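Enoyl-CoA hydratase (Mycobacterium smegmatis, PDB 3PE8) probably catalyses the hydration of 2-enoyl-CoA thioesters to 3-hydroxyacyl-CoA, as other enoyl-CoA hydratases do, and binds zinc in the crystal. Local coordinates at residues G61-F66 against A98-A103; S120-F125 against V178-L183; V54-V59 against T92-G97. All blocks are in the same frame, centred on the assembly; numbering follows the deposited sequence.

Contact 1 (G61-F66 against A98-A103); sequences GADPVF and AINGAA
Ile99 pushes the tip of its side chain squarely onto the ring of Phe66: CD1 stands 3.7 Å from the ring centroid and 11° off the ring normal, a CH-pi contact over one face. At the periphery of the same ring Asn100 OD1 lies in the plane, 3.6 Å from Phe66 CD1, while Ala103 CB nestles obliquely against CD2. Phe66 thus meets three side chains of 98-103, over one face, at the edge and obliquely, and its chi1 of 170° carries the ring away from its own backbone N into that hollow.

A second bump fits the other way. Asn100 inserts its amide into the bend of 61-66, its CG placed between backbone N and carbonyl carbon (chi1 58°). OD1 accepts from Gly61 N at 3.1 Å, the donor standing above the carbonyl plane. ND2 gives a hydrogen bond of 2.9 Å to the anti lone pair of Asp63 OD1 and a weak one to Val65 O, so the amide is gripped at both ends. The other carboxylate oxygen of Asp63 is bonded to His180.

In the crotonase fold these two segments lead toward the loop after Phe66 and the start of helix 106-113, which in crotonase relatives supply the oxyanion-hole N-H groups, and probably do so here. Where they run closest, Gly101 has no side chain, and the carbonyl of Pro64, which follows a cis peptide bond, fits against it, O to Gly101 CA being 3.4 Å. Two waters fill in around this carbonyl: one links Pro64 O to Ala102 N, the other links it to Asn100 O. Beyond them, Val65 CG1 rests 3.4 Å from Ala102 O, and the same oxygen receives a weak hydrogen bond from Phe66 N.

Contact 2 (S120-F125 against V178-L183); sequences SENAKF and VAHDDL
Ser120 and Val178 pair as a parallel beta bridge with CA atoms 5.2 Å apart, and Glu121 N donates to Val178 O over 2.9 Å. The bridge adds the short strand 177-178 as an outermost strand, within this chain, of the six-stranded sheet of this crotonase fold. From Ser120 itself the chain folds into a type I turn ending at Ala123.

The hydroxyl of Ser120 works on both sides of the contact. Within its own segment OG accepts from Asn122 N, which makes an ST turn. Across the contact it reaches His180 ND1 at 2.8 Å in a hydrogen bond whose direction is undetermined, arriving in the plane of the imidazole at its edge. Since His180 NE2 is bonded to Asp63, both ring nitrogens are engaged, which should fix the rotation of the ring. A chi1 of -173° swings the imidazole away from its backbone N and over to the serine. Leu183, at the start of helix 183-195, packs its CD1 against the backbone of Ser120, 3.7 Å from N.

On the more exposed side Glu121, in one of two modelled conformers, runs extended beyond CG and brings its carboxylate to the backbone N of His180. For that conformer alone, and so less certainly than the serine contact, His180 N points almost straight (172°) at Glu121 OE2, 2.9 Å away, meeting the oxygen from above the carboxylate plane, 57° out of it.

Contact 3 (V54-V59 against T92-G97); sequences VDVVIV and TKPVIG
Val57 and Val59 share one face of a parallel strand pair with Val95, while Ile58 and Ile96 occupy the other; no aromatic ring takes part, and the flat groups are peptide units meeting through their N-H and C=O edges. Helix 35-50 packs on the valine face, through Ala48 and Phe41, and helix 183-195 meets Ile58 on the isoleucine face.

The axes of strands 56-59 and 95-97 approach to 4.6 Å at an angle of 23°, a twisted parallel pairing in the central sheet of the crotonase fold. Three bonds stitch it together: Val57 N to Pro94 O at 2.9 Å, Ile96 N to Val57 O at 2.8 Å, and Val59 N to Ile96 O at 2.8 Å.

Methyl groups also meet between the strands. Val59 CG2 lies 3.8 Å from Val95 CG1, the latter turned away from its backbone N (chi1 179°). On the isoleucine side, Ile96 CD1 reaches back to Val56 CG1, also at 3.8 Å. Pro94 additionally packs on Leu158 of a second subunit.

Lys93 stretches fully beyond CG along Val54 and Asp55, and its NZ donates to Val54 O at 2.9 Å. The same nitrogen also bonds to Ala48 O and Gln49 O near the C-terminal end of helix 35-50, whereas Asp55 is held by Arg18 and Arg203. The buried ammonium is thus met by three backbone carbonyls, and the partial negative charge at the C-terminal end of the helix would probably favour its positive charge.

Contact 3 and contact 1 share strand 95-99, which pairs with strand 56-61 in the six-stranded sheet; their segments alternate along the chain, and their centres lie about 17 Å apart. Ala98 N and Val59 O, 2.9 Å apart, join them directly. Contact 2 follows both in sequence. Its centre is about 8 Å from that of contact 1, and the two are joined by the Asp63-His180 bond and through strands 102-104 and 124-126, neighbours in the smaller sheet. Contacts 2 and 3 do not touch, their nearest atoms being about 6 Å apart. Contact 1 therefore bridges the sheet core to the outer-strand turn. Its Phe66 side chain lies about 9 Å from that of the zinc ligand Glu109.

Contact 1 (G61-F66 against A98-A103)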
# COMPACT_ATOMS: atom_id res chain seq x y z
N GLY A 61 1.61 -15.16 32.72
CA GLY A 61 2.79 -15.03 33.58
C GLY A 61 2.56 -15.54 34.98
O GLY A 61 1.45 -15.44 35.52
N ALA A 62 3.63 -16.02 35.61
CA ALA A 62 3.61 -16.27 37.04
C ALA A 62 3.29 -14.97 37.76
O ALA A 62 3.81 -13.93 37.40
CB ALA A 62 4.96 -16.84 37.50
N ASP A 63 2.41 -14.99 38.76
CA ASP A 63 2.03 -13.75 39.44
C ASP A 63 3.22 -13.08 40.16
O ASP A 63 4.18 -13.76 40.55
CB ASP A 63 0.91 -14.01 40.46
CG ASP A 63 -0.50 -13.95 39.85
OD1 ASP A 63 -0.71 -13.38 38.78
OD2 ASP A 63 -1.44 -14.45 40.55
N PRO A 64 3.13 -11.76 40.37
CA PRO A 64 1.99 -10.88 40.08
C PRO A 64 2.15 -10.02 38.85
O PRO A 64 1.28 -9.17 38.61
CB PRO A 64 1.97 -10.00 41.32
CG PRO A 64 3.48 -9.77 41.56
CD PRO A 64 4.12 -11.09 41.24
N VAL A 65 3.22 -10.21 38.08
CA VAL A 65 3.52 -9.40 36.90
C VAL A 65 3.33 -10.30 35.68
O VAL A 65 3.64 -11.48 35.74
CB VAL A 65 4.94 -8.83 37.00
CG1 VAL A 65 5.36 -8.17 35.67
CG2 VAL A 65 5.06 -7.83 38.17
N PHE A 66 2.79 -9.79 34.57
CA PHE A 66 2.74 -10.57 33.33
C PHE A 66 4.15 -10.65 32.74
O PHE A 66 4.73 -11.75 32.67
CB PHE A 66 1.73 -10.00 32.31
CG PHE A 66 1.85 -10.64 30.96
CD1 PHE A 66 1.33 -11.91 30.73
CD2 PHE A 66 2.42 -9.97 29.90
CE1 PHE A 66 1.43 -12.51 29.50
CE2 PHE A 66 2.48 -10.55 28.63
CZ PHE A 66 2.01 -11.83 28.44
N ALA A 98 -3.43 -14.20 28.53
CA ALA A 98 -4.16 -14.00 29.79
C ALA A 98 -3.28 -13.12 30.64
O ALA A 98 -2.30 -13.57 31.26
CB ALA A 98 -4.46 -15.35 30.47
N ILE A 99 -3.58 -11.83 30.60
CA ILE A 99 -2.68 -10.82 31.20
C ILE A 99 -3.02 -10.67 32.67
O ILE A 99 -4.06 -10.07 33.03
CB ILE A 99 -2.78 -9.50 30.48
CG1 ILE A 99 -2.70 -9.66 28.94
CG2 ILE A 99 -1.67 -8.55 30.99
CD1 ILE A 99 -1.43 -10.42 28.46
N ASN A 100 -2.13 -11.18 33.52
CA ASN A 100 -2.37 -11.31 34.96
C ASN A 100 -1.88 -10.14 35.81
O ASN A 100 -2.13 -10.10 37.00
CB ASN A 100 -1.71 -12.60 35.47
CG ASN A 100 -0.22 -12.63 35.21
OD1 ASN A 100 0.20 -12.68 34.04
ND2 ASN A 100 0.60 -12.58 36.27
N GLY A 101 -1.13 -9.22 35.21
CA GLY A 101 -0.49 -8.13 35.92
C GLY A 101 0.16 -7.21 34.89
O GLY A 101 -0.26 -7.20 33.72
N ALA A 102 1.16 -6.46 35.32
CA ALA A 102 1.81 -5.48 34.46
C ALA A 102 2.44 -6.14 33.24
O ALA A 102 3.10 -7.18 33.34
CB ALA A 102 2.88 -4.67 35.24
N ALA A 103 2.22 -5.49 32.09
CA ALA A 103 2.77 -5.89 30.79
C ALA A 103 3.46 -4.61 30.28
O ALA A 103 2.79 -3.65 29.92
CB ALA A 103 1.66 -6.31 29.85
O HOH W 1 1.58 -6.32 38.23
O HOH W 2 -1.42 -9.19 39.41

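Contact 2 (S120-F125 against V178-L183)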
# COMPACT_ATOMS: atom_id res chain seq x y z
N SER A 120 -6.90 -9.74 33.74
CA SER A 120 -7.26 -9.57 35.14
C SER A 120 -7.56 -8.09 35.43
O SER A 120 -7.00 -7.17 34.78
CB SER A 120 -6.07 -10.04 35.99
OG SER A 120 -6.27 -9.74 37.34
N GLU A 121 -8.39 -7.86 36.45
CA GLU A 121 -8.63 -6.54 36.99
C GLU A 121 -7.29 -5.88 37.39
O GLU A 121 -7.18 -4.66 37.39
CB GLU A 121 -9.56 -6.64 38.22
CG GLU A 121 -8.94 -7.46 39.37
CD GLU A 121 -9.94 -7.99 40.40
OE1 GLU A 121 -11.05 -7.40 40.53
OE2 GLU A 121 -9.64 -9.02 41.06
N ASN A 122 -6.30 -6.72 37.70
CA ASN A 122 -4.92 -6.30 38.05
C ASN A 122 -3.99 -6.03 36.90
O ASN A 122 -2.84 -5.58 37.09
CB ASN A 122 -4.31 -7.39 38.94
CG ASN A 122 -5.02 -7.49 40.26
OD1 ASN A 122 -5.69 -6.53 40.68
ND2 ASN A 122 -4.89 -8.63 40.93
N ALA A 123 -4.43 -6.33 35.69
CA ALA A 123 -3.56 -6.08 34.54
C ALA A 123 -3.37 -4.59 34.36
O ALA A 123 -4.26 -3.78 34.63
CB ALA A 123 -4.16 -6.66 33.31
N LYS A 124 -2.20 -4.22 33.89
CA LYS A 124 -1.94 -2.83 33.46
C LYS A 124 -0.90 -2.88 32.38
O LYS A 124 -0.15 -3.85 32.28
CB LYS A 124 -1.52 -1.92 34.60
CG LYS A 124 -0.46 -2.43 35.47
CD LYS A 124 -0.36 -1.59 36.75
CE LYS A 124 0.81 -2.07 37.59
NZ LYS A 124 0.86 -1.36 38.89
N PHE A 125 -0.86 -1.84 31.56
CA PHE A 125 -0.05 -1.88 30.34
C PHE A 125 0.73 -0.57 30.25
O PHE A 125 0.20 0.49 30.52
CB PHE A 125 -0.98 -1.98 29.12
CG PHE A 125 -1.86 -3.19 29.13
CD1 PHE A 125 -3.10 -3.18 29.78
CD2 PHE A 125 -1.44 -4.35 28.51
CE1 PHE A 125 -3.89 -4.33 29.76
CE2 PHE A 125 -2.22 -5.48 28.52
CZ PHE A 125 -3.42 -5.47 29.15
N VAL A 178 -11.74 -9.64 33.93
CA VAL A 178 -12.32 -10.52 34.95
C VAL A 178 -11.57 -10.38 36.27
O VAL A 178 -10.44 -9.89 36.31
CB VAL A 178 -12.31 -12.00 34.53
CG1 VAL A 178 -13.14 -12.21 33.25
CG2 VAL A 178 -10.88 -12.50 34.32
N ALA A 179 -12.20 -10.83 37.36
CA ALA A 179 -11.55 -10.87 38.64
C ALA A 179 -10.26 -11.66 38.52
O ALA A 179 -10.16 -12.65 37.79
CB ALA A 179 -12.49 -11.53 39.72
N HIS A 180 -9.26 -11.29 39.30
CA HIS A 180 -7.97 -11.93 39.16
C HIS A 180 -8.05 -13.45 39.29
O HIS A 180 -7.42 -14.20 38.51
CB HIS A 180 -7.00 -11.39 40.23
CG HIS A 180 -5.60 -11.89 40.05
ND1 HIS A 180 -4.78 -11.40 39.05
CD2 HIS A 180 -4.91 -12.86 40.69
CE1 HIS A 180 -3.62 -12.04 39.10
NE2 HIS A 180 -3.67 -12.92 40.09
N ASP A 181 -8.81 -13.94 40.26
CA ASP A 181 -8.80 -15.39 40.48
C ASP A 181 -9.62 -16.16 39.43
O ASP A 181 -9.61 -17.39 39.42
CB ASP A 181 -9.19 -15.73 41.92
CG ASP A 181 -8.17 -15.24 42.95
OD1 ASP A 181 -6.97 -14.99 42.64
OD2 ASP A 181 -8.58 -15.11 44.11
N ASP A 182 -10.28 -15.44 38.51
CA ASP A 182 -11.01 -16.02 37.40
C ASP A 182 -10.28 -15.91 36.05
O ASP A 182 -10.82 -16.30 35.04
CB ASP A 182 -12.34 -15.29 37.28
CG ASP A 182 -13.24 -15.52 38.47
OD1 ASP A 182 -13.12 -16.60 39.13
OD2 ASP A 182 -14.10 -14.61 38.74
N LEU A 183 -9.07 -15.37 36.04
CA LEU A 183 -8.38 -15.08 34.79
C LEU A 183 -8.18 -16.34 33.94
O LEU A 183 -8.59 -16.38 32.78
CB LEU A 183 -7.00 -14.44 35.06
CG LEU A 183 -6.18 -14.24 33.78
CD1 LEU A 183 -6.91 -13.34 32.84
CD2 LEU A 183 -4.77 -13.67 34.14

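Contact 3 (V54-V59 against T92-G97)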
# COMPACT_ATOMS: atom_id res chain seq x y z
N VAL A 54 -2.28 -30.25 20.19
CA VAL A 54 -2.59 -28.88 20.63
C VAL A 54 -3.43 -28.14 19.60
O VAL A 54 -3.08 -28.11 18.40
CB VAL A 54 -1.28 -28.09 20.85
CG1 VAL A 54 -1.58 -26.60 21.22
CG2 VAL A 54 -0.42 -28.78 21.94
N ASP A 55 -4.54 -27.57 20.04
CA ASP A 55 -5.35 -26.71 19.16
C ASP A 55 -5.19 -25.22 19.44
O ASP A 55 -5.35 -24.40 18.54
CB ASP A 55 -6.84 -27.05 19.28
CG ASP A 55 -7.20 -28.35 18.62
OD1 ASP A 55 -6.47 -28.86 17.73
OD2 ASP A 55 -8.26 -28.86 19.03
N VAL A 56 -4.96 -24.87 20.71
CA VAL A 56 -4.99 -23.48 21.19
C VAL A 56 -3.89 -23.29 22.22
O VAL A 56 -3.56 -24.24 22.97
CB VAL A 56 -6.38 -23.10 21.84
CG1 VAL A 56 -6.40 -21.68 22.40
CG2 VAL A 56 -7.52 -23.28 20.80
N VAL A 57 -3.25 -22.12 22.20
CA VAL A 57 -2.24 -21.74 23.19
C VAL A 57 -2.76 -20.61 24.08
O VAL A 57 -3.38 -19.64 23.56
CB VAL A 57 -0.92 -21.28 22.50
CG1 VAL A 57 0.11 -20.84 23.53
CG2 VAL A 57 -0.30 -22.42 21.64
N ILE A 58 -2.51 -20.71 25.39
CA ILE A 58 -2.67 -19.59 26.33
C ILE A 58 -1.29 -19.18 26.80
O ILE A 58 -0.52 -20.04 27.25
CB ILE A 58 -3.57 -19.98 27.55
CG1 ILE A 58 -4.97 -20.36 27.09
CG2 ILE A 58 -3.60 -18.85 28.61
CD1 ILE A 58 -5.85 -20.99 28.16
N VAL A 59 -1.00 -17.88 26.76
CA VAL A 59 0.23 -17.35 27.31
C VAL A 59 -0.12 -16.54 28.55
O VAL A 59 -1.00 -15.68 28.49
CB VAL A 59 0.98 -16.45 26.30
CG1 VAL A 59 2.23 -15.78 26.96
CG2 VAL A 59 1.45 -17.23 25.07
N THR A 92 -0.70 -20.83 12.96
CA THR A 92 -2.09 -20.87 12.53
C THR A 92 -3.01 -21.26 13.67
O THR A 92 -4.23 -21.20 13.51
CB THR A 92 -2.31 -21.81 11.38
OG1 THR A 92 -2.06 -23.17 11.79
CG2 THR A 92 -1.42 -21.42 10.18
N LYS A 93 -2.44 -21.68 14.81
CA LYS A 93 -3.24 -21.99 16.01
C LYS A 93 -3.40 -20.72 16.86
O LYS A 93 -2.44 -20.00 17.08
CB LYS A 93 -2.56 -23.10 16.81
CG LYS A 93 -2.43 -24.41 16.02
CD LYS A 93 -1.81 -25.51 16.80
CE LYS A 93 -1.59 -26.72 15.94
NZ LYS A 93 -0.82 -27.77 16.67
N PRO A 94 -4.60 -20.48 17.39
CA PRO A 94 -4.80 -19.27 18.13
C PRO A 94 -4.01 -19.17 19.43
O PRO A 94 -3.86 -20.15 20.14
CB PRO A 94 -6.29 -19.31 18.49
CG PRO A 94 -6.90 -20.28 17.61
CD PRO A 94 -5.85 -21.21 17.16
N VAL A 95 -3.53 -17.96 19.73
CA VAL A 95 -2.80 -17.64 20.95
C VAL A 95 -3.59 -16.60 21.74
O VAL A 95 -3.85 -15.50 21.26
CB VAL A 95 -1.39 -17.08 20.68
CG1 VAL A 95 -0.67 -16.74 22.00
CG2 VAL A 95 -0.55 -18.11 19.90
N ILE A 96 -4.00 -16.99 22.94
CA ILE A 96 -4.77 -16.16 23.87
C ILE A 96 -3.80 -15.69 24.94
O ILE A 96 -3.12 -16.50 25.56
CB ILE A 96 -5.88 -16.95 24.58
CG1 ILE A 96 -6.92 -17.42 23.58
CG2 ILE A 96 -6.54 -16.06 25.71
CD1 ILE A 96 -7.80 -18.59 24.10
N GLY A 97 -3.68 -14.37 25.10
CA GLY A 97 -2.88 -13.82 26.20
C GLY A 97 -3.77 -13.58 27.39
O GLY A 97 -4.77 -12.84 27.28